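Local coordinates for protein beta-glucoside phosphorylase BglX (PDB 5VQE) that probably cleaves beta-glucosides by phosphorolysis, passing the glucosyl group through a covalent intermediate on the enzyme to phosphate, as a member of glycoside hydrolase family 3, at residues 287-290 against 291-294; 298-301 against 302-305. One frame throughout, in Å; residues are numbered along the deposited sequence.

Contact 1 (287-290 against 291-294); sequences TDAT and QMVG. With G2F (2-deoxy-2-fluoro-alpha-D-glucopyranose), chain B.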
ATOM      1  N   THR A 287      -7.685  -2.065 -12.983  1.00 11.43           N
ATOM      2  CA  THR A 287      -6.373  -2.676 -13.092  1.00  9.19           C
ATOM      3  C   THR A 287      -5.393  -1.970 -12.164  1.00  9.58           C
ATOM      4  O   THR A 287      -5.613  -0.840 -11.720  1.00 11.75           O
ATOM      5  CB  THR A 287      -5.842  -2.634 -14.528  1.00 11.57           C
ATOM      6  OG1 THR A 287      -5.485  -1.296 -14.892  1.00 10.81           O
ATOM      7  CG2 THR A 287      -6.883  -3.144 -15.527  1.00 12.43           C
ATOM      8  N   ASP A 288      -4.318  -2.675 -11.838  1.00 11.08           N
ATOM      9  CA  ASP A 288      -3.147  -2.000 -11.320  1.00 13.19           C
ATOM     10  C   ASP A 288      -2.519  -1.191 -12.449  1.00 10.96           C
ATOM     11  O   ASP A 288      -2.832  -1.387 -13.628  1.00 12.92           O
ATOM     12  CB  ASP A 288      -2.162  -3.012 -10.744  1.00 13.01           C
ATOM     13  CG  ASP A 288      -1.063  -2.362  -9.935  1.00 18.89           C
ATOM     14  OD1 ASP A 288      -1.301  -1.262  -9.355  1.00 14.16           O
ATOM     15  OD2 ASP A 288       0.013  -2.978  -9.895  1.00 18.36           O
ATOM     16  N   ALA A 289      -1.641  -0.260 -12.074  1.00 11.79           N
ATOM     17  CA  ALA A 289      -1.058   0.689 -13.024  1.00 12.76           C
ATOM     18  C   ALA A 289      -0.528  -0.010 -14.272  1.00 12.13           C
ATOM     19  O   ALA A 289       0.284  -0.938 -14.183  1.00 12.38           O
ATOM     20  CB  ALA A 289       0.068   1.470 -12.336  1.00 15.72           C
ATOM     21  N   THR A 290      -0.974   0.456 -15.445  1.00 11.79           N
ATOM     22  CA  THR A 290      -0.734  -0.260 -16.698  1.00 10.62           C
ATOM     23  C   THR A 290       0.638   0.002 -17.306  1.00 13.25           C
ATOM     24  O   THR A 290       0.967  -0.626 -18.317  1.00 11.83           O
ATOM     25  CB  THR A 290      -1.791   0.095 -17.746  1.00 12.82           C
ATOM     26  OG1 THR A 290      -1.563   1.425 -18.225  1.00 12.60           O
ATOM     27  CG2 THR A 290      -3.212  -0.024 -17.177  1.00 15.48           C
ATOM     28  N   GLN A 291       1.448   0.895 -16.747  1.00 13.83           N
ATOM     29  CA  GLN A 291       2.781   1.099 -17.293  1.00 15.47           C
ATOM     30  C   GLN A 291       3.800   0.170 -16.662  1.00 18.11           C
ATOM     31  O   GLN A 291       4.979   0.205 -17.030  1.00 18.87           O
ATOM     32  CB  GLN A 291       3.217   2.561 -17.132  1.00 16.91           C
ATOM     33  CG  GLN A 291       3.867   2.933 -15.812  1.00 21.70           C
ATOM     34  CD  GLN A 291       2.902   2.928 -14.648  1.00 22.42           C
ATOM     35  OE1 GLN A 291       1.686   3.055 -14.833  1.00 16.92           O
ATOM     36  NE2 GLN A 291       3.437   2.789 -13.431  1.00 26.46           N
ATOM     37  N   MET A 292       3.375  -0.679 -15.745  1.00 15.45           N
ATOM     38  CA  MET A 292       4.313  -1.545 -15.072  1.00 18.37           C
ATOM     39  C   MET A 292       4.643  -2.757 -15.926  1.00 16.74           C
ATOM     40  O   MET A 292       3.846  -3.204 -16.757  1.00 14.15           O
ATOM     41  CB  MET A 292       3.746  -1.948 -13.731  1.00 19.30           C
ATOM     42  CG  MET A 292       3.732  -0.740 -12.850  1.00 24.37           C
ATOM     43  SD  MET A 292       3.494  -1.166 -11.173  1.00 50.53           S
ATOM     44  CE  MET A 292       1.870  -1.772 -11.318  1.00 12.10           C
ATOM     45  N   VAL A 293       5.852  -3.273 -15.714  1.00 17.10           N
ATOM     46  CA  VAL A 293       6.395  -4.311 -16.579  1.00 15.69           C
ATOM     47  C   VAL A 293       5.480  -5.527 -16.605  1.00 15.65           C
ATOM     48  O   VAL A 293       5.275  -6.142 -17.658  1.00 14.31           O
ATOM     49  CB  VAL A 293       7.817  -4.678 -16.120  1.00 20.70           C
ATOM     50  CG1 VAL A 293       8.400  -5.756 -17.009  1.00 20.14           C
ATOM     51  CG2 VAL A 293       8.713  -3.436 -16.107  1.00 24.88           C
ATOM     52  N   GLY A 294       4.922  -5.898 -15.450  1.00 14.50           N
ATOM     53  CA  GLY A 294       4.030  -7.043 -15.398  1.00 15.06           C
ATOM     54  C   GLY A 294       2.881  -6.950 -16.379  1.00 11.88           C
ATOM     55  O   GLY A 294       2.436  -7.967 -16.920  1.00 14.01           O
TER
HETATM   56  C1  G2F B 601      -0.209  -0.545  -8.845  1.00 13.43           C
HETATM   57  C2  G2F B 601       0.149  -1.008  -7.396  1.00 16.96           C
HETATM   58  C3  G2F B 601      -1.056  -0.660  -6.471  1.00 11.41           C
HETATM   59  C4  G2F B 601      -1.365   0.862  -6.608  1.00 13.57           C
HETATM   60  C5  G2F B 601      -1.664   1.166  -8.116  1.00 12.95           C
HETATM   61  C6  G2F B 601      -1.914   2.711  -8.338  1.00 13.96           C
HETATM   62  O3  G2F B 601      -0.642  -0.857  -5.144  1.00 11.73           O
HETATM   63  O4  G2F B 601      -2.549   1.114  -5.900  1.00  9.24           O
HETATM   64  O5  G2F B 601      -0.516   0.827  -8.875  1.00 12.31           O
HETATM   65  O6  G2F B 601      -0.843   3.417  -7.780  1.00 14.50           O
HETATM   66  F2  G2F B 601       0.347  -2.344  -7.372  1.00 13.36           F

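Contact 2 (298-301 against 302-305); sequences SMPR and HEAL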
ATOM      1  N   SER A 298       3.215  -8.628 -21.029  1.00 16.38           N
ATOM      2  CA  SER A 298       2.353  -9.794 -21.157  1.00 14.60           C
ATOM      3  C   SER A 298       1.651  -9.889 -22.499  1.00 16.40           C
ATOM      4  O   SER A 298       1.181 -10.976 -22.853  1.00 17.85           O
ATOM      5  CB  SER A 298       1.289  -9.796 -20.051  1.00 15.47           C
ATOM      6  OG  SER A 298       1.878 -10.021 -18.784  1.00 16.17           O
ATOM      7  N   MET A 299       1.572  -8.793 -23.251  1.00 16.86           N
ATOM      8  CA  MET A 299       0.747  -8.721 -24.449  1.00 19.22           C
ATOM      9  C   MET A 299       1.094  -7.425 -25.171  1.00 17.36           C
ATOM     10  O   MET A 299       1.448  -6.434 -24.514  1.00 14.24           O
ATOM     11  CB  MET A 299      -0.737  -8.767 -24.063  1.00 18.08           C
ATOM     12  CG  MET A 299      -1.720  -8.813 -25.208  1.00 24.00           C
ATOM     13  SD  MET A 299      -3.433  -8.934 -24.633  1.00 21.23           S
ATOM     14  CE  MET A 299      -3.445 -10.521 -23.829  1.00 23.27           C
ATOM     15  N   PRO A 300       1.032  -7.379 -26.499  1.00 16.17           N
ATOM     16  CA  PRO A 300       1.222  -6.097 -27.178  1.00 15.60           C
ATOM     17  C   PRO A 300       0.216  -5.086 -26.657  1.00 15.51           C
ATOM     18  O   PRO A 300      -0.964  -5.394 -26.485  1.00 13.70           O
ATOM     19  CB  PRO A 300       0.990  -6.435 -28.656  1.00 19.78           C
ATOM     20  CG  PRO A 300       1.334  -7.886 -28.749  1.00 21.60           C
ATOM     21  CD  PRO A 300       0.823  -8.474 -27.460  1.00 23.34           C
ATOM     22  N   ARG A 301       0.695  -3.873 -26.388  1.00 15.41           N
ATOM     23  CA  ARG A 301      -0.135  -2.907 -25.678  1.00 13.59           C
ATOM     24  C   ARG A 301      -1.412  -2.576 -26.448  1.00 17.08           C
ATOM     25  O   ARG A 301      -2.486  -2.453 -25.847  1.00 12.99           O
ATOM     26  CB  ARG A 301       0.655  -1.638 -25.395  1.00 12.00           C
ATOM     27  CG  ARG A 301      -0.120  -0.656 -24.543  1.00 11.38           C
ATOM     28  CD  ARG A 301       0.796   0.377 -23.907  1.00 13.77           C
ATOM     29  NE  ARG A 301       0.100   1.237 -22.942  1.00 12.55           N
ATOM     30  CZ  ARG A 301      -0.041   0.970 -21.646  1.00 13.76           C
ATOM     31  NH1 ARG A 301       0.448  -0.150 -21.122  1.00 12.69           N
ATOM     32  NH2 ARG A 301      -0.679   1.834 -20.861  1.00 13.43           N
ATOM     33  N   HIS A 302      -1.323  -2.432 -27.778  1.00 15.61           N
ATOM     34  CA  HIS A 302      -2.502  -2.040 -28.548  0.55 17.90           C
ATOM     35  C   HIS A 302      -3.622  -3.065 -28.403  1.00 14.86           C
ATOM     36  O   HIS A 302      -4.802  -2.699 -28.448  1.00 14.18           O
ATOM     37  CB  HIS A 302      -2.136  -1.788 -30.021  0.55 18.46           C
ATOM     38  CG  HIS A 302      -1.770  -3.012 -30.801  0.55 17.18           C
ATOM     39  ND1 HIS A 302      -0.470  -3.452 -30.932  0.55 18.55           N
ATOM     40  CD2 HIS A 302      -2.529  -3.857 -31.541  0.55 20.83           C
ATOM     41  CE1 HIS A 302      -0.448  -4.534 -31.690  0.55 18.67           C
ATOM     42  NE2 HIS A 302      -1.684  -4.801 -32.070  0.55 17.62           N
ATOM     43  N   GLU A 303      -3.278  -4.336 -28.203  1.00 13.88           N
ATOM     44  CA  GLU A 303      -4.272  -5.362 -27.911  1.00 14.48           C
ATOM     45  C   GLU A 303      -4.653  -5.388 -26.434  1.00 13.59           C
ATOM     46  O   GLU A 303      -5.809  -5.680 -26.104  1.00 14.48           O
ATOM     47  CB  GLU A 303      -3.744  -6.748 -28.300  1.00 17.37           C
ATOM     48  CG  GLU A 303      -3.480  -6.956 -29.784  1.00 29.06           C
ATOM     49  CD  GLU A 303      -2.636  -8.203 -30.051  1.00 35.13           C
ATOM     50  OE1 GLU A 303      -2.447  -9.020 -29.118  1.00 29.17           O
ATOM     51  OE2 GLU A 303      -2.151  -8.359 -31.191  1.00 32.97           O
ATOM     52  N   ALA A 304      -3.699  -5.097 -25.541  1.00 13.68           N
ATOM     53  CA  ALA A 304      -3.907  -5.335 -24.113  1.00 14.10           C
ATOM     54  C   ALA A 304      -4.981  -4.419 -23.543  1.00 12.20           C
ATOM     55  O   ALA A 304      -5.846  -4.865 -22.782  1.00 10.82           O
ATOM     56  CB  ALA A 304      -2.599  -5.145 -23.350  1.00 13.71           C
ATOM     57  N   LEU A 305      -4.931  -3.133 -23.881  1.00 10.85           N
ATOM     58  CA  LEU A 305      -5.815  -2.170 -23.228  1.00 12.58           C
ATOM     59  C   LEU A 305      -7.285  -2.508 -23.438  1.00 12.82           C
ATOM     60  O   LEU A 305      -8.015  -2.618 -22.437  1.00 12.33           O
ATOM     61  CB  LEU A 305      -5.457  -0.752 -23.694  1.00 12.51           C
ATOM     62  CG  LEU A 305      -4.014  -0.323 -23.349  1.00 16.73           C
ATOM     63  CD1 LEU A 305      -3.687   1.061 -23.865  1.00 18.62           C
ATOM     64  CD2 LEU A 305      -3.736  -0.361 -21.843  1.00 17.34           C
TER

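Contact 1 (287-290 against 291-294)
Q291 folds its amide back over the methyl of A289, OE1 lying 3.4 Å from A289 CB, across a type I beta turn that runs from A289 to M292. The turn leaves the end of strand 284-287 in the TIM-barrel domain of family 3, just after the aspartate that carries the sugar. CG of Q291 stands between its own backbone N and carbonyl carbon (chi1 86°), and a second bend at chi2 brings the amide round to the alanine. A serine here lacks the amide that lies over the A289 methyl and would probably leave a gap on that side of the turn, with the turn less firmly packed. The turn is closed weakly, M292 N reaching A289 O over 3.5 Å, and A289 O is also hydrogen-bonded to H242. The side chain of M292 bends at chi3 and sets CE 3.8 Å from A289 CB; CE faces the sugar, but it is modelled too close to the D288 carboxylate for its exact place to be trusted. The 2-deoxy-2-fluoroglucosyl group is held covalently by D288, consistent with its being the nucleophile, as in family 3 enzymes. T287 OG1 donates to D288 O from above the carbonyl plane, linking the last strand residue to the peptide after D288. D288 OD1, 1.4 Å from sugar C1 in the ester linkage, also accepts a weak bond from A289 N at 2.9 Å.

Contact 2 (298-301 against 302-305)
P300 O is gripped by two backbone N-H groups of the first turn of helix 301-310, with A304 N at 2.9 Å and E303 N weakly at 3.1 Å. P300 is the N-cap of this helix, and the stronger of the two bonds lies in the carbonyl plane, with a C=O...N angle of 157°. One residue on, R301 O takes the N-H of L305 in a nearly straight bond (N-H...O 165°) and a weak second one from A304 N. The loop side chains lie against this opening turn. M299 has CG anti to its N (chi1 -175°), which carries the thioether toward the helix; SD then rests 3.7 Å from A304 CA, while the M299 side chain crosses that of E303 at about a right angle, CG nearest E303 OE1. The pyrrolidine ring of P300 also touches E303, its CD lying 3.7 Å from E303 OE1. On the flank facing helix 322-335, R301, extended from CG to NE, passes obliquely over L305, whose CD1 touches the chain at NE and CG. The guanidinium has a salt bridge from NE to D325 on helix 322-335 and a hydrogen bond from NH2 to T290, so its position is fixed by polar partners as well as by packing. L305 reaches helix 322-335 too, touching D325 and L329. Its CD2 sits over the centre of one face of the R301 guanidinium, 3.9 Å above the plane.

Following the chain from the N terminus, strand 284-287 ends and contact 1 turns its outgoing loop at the sugar site toward helix 293-296. That short helix leads into the loop where contact 2 starts helix 301-310. The two contacts are in series, neither nested nor crossed, and their centres lie about 11 Å apart. They meet directly through T290 OG1 and R301 NH2, 2.8 Å apart, in a probable hydrogen bond that spans helix 293-296 in sequence; T290 OG1 is also bonded to F318 O, beyond strand 316-317. The loop after D288 is thereby tied to the start of helix 301-310, which goes on to pack against helix 322-335.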